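Local atomic coordinates of thiosulfate sulfurtransferase (Pseudomonas aeruginosa, PDB entry 1YT8), a protein that probably transfers sulfur from thiosulfate to cyanide, as a sulfurtransferase built from rhodanese-like domains. Residues Leu286-Pro291 with Val333-Ser338. Numbering follows the deposited sequence.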
loop_
_atom_site.group_PDB
_atom_site.type_symbol
_atom_site.label_atom_id
_atom_site.label_comp_id
_atom_site.label_asym_id
_atom_site.label_seq_id
_atom_site.Cartn_x
_atom_site.Cartn_y
_atom_site.Cartn_z
ATOM N N LEU A 286 -4.732 -9.404 -10.178
ATOM C CA LEU A 286 -4.018 -9.518 -8.902
ATOM C C LEU A 286 -3.982 -10.900 -8.238
ATOM O O LEU A 286 -5.007 -11.561 -8.110
ATOM C CB LEU A 286 -4.629 -8.516 -7.925
ATOM C CG LEU A 286 -4.902 -7.126 -8.510
ATOM C CD1 LEU A 286 -5.740 -6.322 -7.530
ATOM C CD2 LEU A 286 -3.592 -6.419 -8.813
ATOM N N ASP A 287 -2.790 -11.302 -7.794
ATOM C CA ASP A 287 -2.551 -12.591 -7.127
ATOM C C ASP A 287 -2.555 -12.351 -5.608
ATOM O O ASP A 287 -1.656 -11.692 -5.083
ATOM C CB ASP A 287 -1.184 -13.138 -7.560
ATOM C CG ASP A 287 -0.955 -14.586 -7.141
ATOM O OD1 ASP A 287 -1.244 -14.941 -5.977
ATOM O OD2 ASP A 287 -0.460 -15.370 -7.982
ATOM N N VAL A 288 -3.552 -12.893 -4.909
ATOM C CA VAL A 288 -3.676 -12.688 -3.463
ATOM C C VAL A 288 -2.974 -13.692 -2.539
ATOM O O VAL A 288 -3.152 -13.650 -1.314
ATOM C CB VAL A 288 -5.168 -12.607 -3.052
ATOM C CG1 VAL A 288 -5.841 -11.433 -3.759
ATOM C CG2 VAL A 288 -5.887 -13.915 -3.383
ATOM N N ARG A 289 -2.175 -14.587 -3.110
ATOM C CA ARG A 289 -1.457 -15.577 -2.309
ATOM C C ARG A 289 -0.236 -14.928 -1.650
ATOM O O ARG A 289 -0.003 -13.728 -1.811
ATOM C CB ARG A 289 -1.013 -16.742 -3.198
ATOM C CG ARG A 289 -2.149 -17.411 -3.958
ATOM C CD ARG A 289 -1.597 -18.418 -4.952
ATOM N NE ARG A 289 -0.726 -17.760 -5.921
ATOM C CZ ARG A 289 0.223 -18.374 -6.614
ATOM N NH1 ARG A 289 0.430 -19.677 -6.450
ATOM N NH2 ARG A 289 0.977 -17.682 -7.458
ATOM N N THR A 290 0.536 -15.715 -0.903
ATOM C CA THR A 290 1.732 -15.196 -0.236
ATOM C C THR A 290 2.788 -14.815 -1.271
ATOM O O THR A 290 2.752 -15.285 -2.407
ATOM C CB THR A 290 2.362 -16.242 0.720
ATOM O OG1 THR A 290 2.823 -17.373 -0.036
ATOM C CG2 THR A 290 1.343 -16.701 1.758
ATOM N N PRO A 291 3.735 -13.942 -0.895
ATOM C CA PRO A 291 4.787 -13.531 -1.831
ATOM C C PRO A 291 5.586 -14.733 -2.349
ATOM O O PRO A 291 5.940 -14.795 -3.527
ATOM C CB PRO A 291 5.643 -12.588 -0.986
ATOM C CG PRO A 291 4.624 -11.935 -0.096
ATOM C CD PRO A 291 3.784 -13.129 0.336
ATOM N N VAL A 333 -10.172 -20.178 -1.765
ATOM C CA VAL A 333 -10.594 -19.469 -0.560
ATOM C C VAL A 333 -10.138 -18.010 -0.523
ATOM O O VAL A 333 -10.951 -17.099 -0.387
ATOM C CB VAL A 333 -10.051 -20.153 0.721
ATOM C CG1 VAL A 333 -10.417 -19.321 1.954
ATOM C CG2 VAL A 333 -10.624 -21.558 0.856
ATOM N N ARG A 334 -8.833 -17.802 -0.639
ATOM C CA ARG A 334 -8.245 -16.467 -0.563
ATOM C C ARG A 334 -8.801 -15.421 -1.519
ATOM O O ARG A 334 -9.146 -14.315 -1.096
ATOM C CB ARG A 334 -6.728 -16.579 -0.706
ATOM C CG ARG A 334 -6.104 -17.324 0.466
ATOM C CD ARG A 334 -4.602 -17.457 0.340
ATOM N NE ARG A 334 -4.228 -18.429 -0.682
ATOM C CZ ARG A 334 -2.996 -18.896 -0.848
ATOM N NH1 ARG A 334 -2.014 -18.481 -0.058
ATOM N NH2 ARG A 334 -2.750 -19.789 -1.798
ATOM N N ALA A 335 -8.887 -15.760 -2.800
ATOM C CA ALA A 335 -9.420 -14.826 -3.781
ATOM C C ALA A 335 -10.903 -14.556 -3.506
ATOM O O ALA A 335 -11.346 -13.412 -3.551
ATOM C CB ALA A 335 -9.228 -15.381 -5.193
ATOM N N ASN A 336 -11.670 -15.604 -3.207
ATOM C CA ASN A 336 -13.092 -15.427 -2.924
ATOM C C ASN A 336 -13.332 -14.507 -1.730
ATOM O O ASN A 336 -14.183 -13.617 -1.796
ATOM C CB ASN A 336 -13.786 -16.774 -2.652
ATOM C CG ASN A 336 -14.114 -17.538 -3.927
ATOM O OD1 ASN A 336 -14.570 -16.960 -4.917
ATOM N ND2 ASN A 336 -13.904 -18.852 -3.897
HETATM N N MSE A 337 -12.598 -14.724 -0.642
HETATM C CA MSE A 337 -12.767 -13.895 0.548
HETATM C C MSE A 337 -12.345 -12.450 0.295
HETATM O O MSE A 337 -13.066 -11.518 0.646
HETATM C CB MSE A 337 -11.980 -14.463 1.735
HETATM C CG MSE A 337 -12.553 -15.740 2.352
HETATM SE SE MSE A 337 -14.461 -15.722 2.756
HETATM C CE MSE A 337 -14.527 -14.234 4.011
ATOM N N SER A 338 -11.180 -12.261 -0.318
ATOM C CA SER A 338 -10.690 -10.916 -0.601
ATOM C C SER A 338 -11.645 -10.176 -1.529
ATOM O O SER A 338 -11.909 -8.984 -1.346
ATOM C CB SER A 338 -9.291 -10.978 -1.225
ATOM O OG SER A 338 -8.350 -11.519 -0.311
#
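Apolar packing centres on V288 and the first turn of helix 334-344. CG2 of V288 lies 3.6 Å from the backbone N of A335 and 4.1 Å from A335 CB, and it also touches R334 CB. A chi1 of -61° puts CG2 between the backbone N and the carbonyl carbon, the branch that meets A335. The other methyl, CG1, makes a looser contact with the S338 hydroxyl, at 4.3 Å from OG. V288 CA and A335 CA, 6.1 Å apart, are the nearest CA pair of the two segments.

A second kind of contact joins two arginines through aliphatic carbon. CG of R289 sits over one face of the R334 guanidinium, displaced toward its rim and 3.3 Å from R334 NH2. The two guanidinium planes are 79° apart, so they do not stack in parallel; the contact is made by the R289 CG methylene, and R289 NE stays 5.0 Å from R334 NH2. Acidic residues probably offset the like charges: D331, D330, E173 and E293 all form salt bridges with R334, while R289 NH1 pairs with D330.

Polar bonds within 286-291 hold R289 in place. It grips D287 side-on, NE donating to OD1 at 2.9 Å, nearly in the guanidinium plane, and NH2 forming a salt bridge with OD2; NH2 also bonds to G297 O. D287 OD1 additionally accepts from the backbone N of R289 (3.0 Å, 160° at the hydrogen), closing an Asx turn, so the same carboxylate oxygen fixes both backbone and side chain.

The contact joins the loop leaving the C-terminal end of strand 283-287 to the start of helix 334-344, within a rhodanese-like domain with a parallel sheet. A335 and S338 also rest on the neighbouring strand 324-328, R334 touches helix 174-181, and T290 caps helix 291-296, its OG1 also hydrogen-bonding to E293.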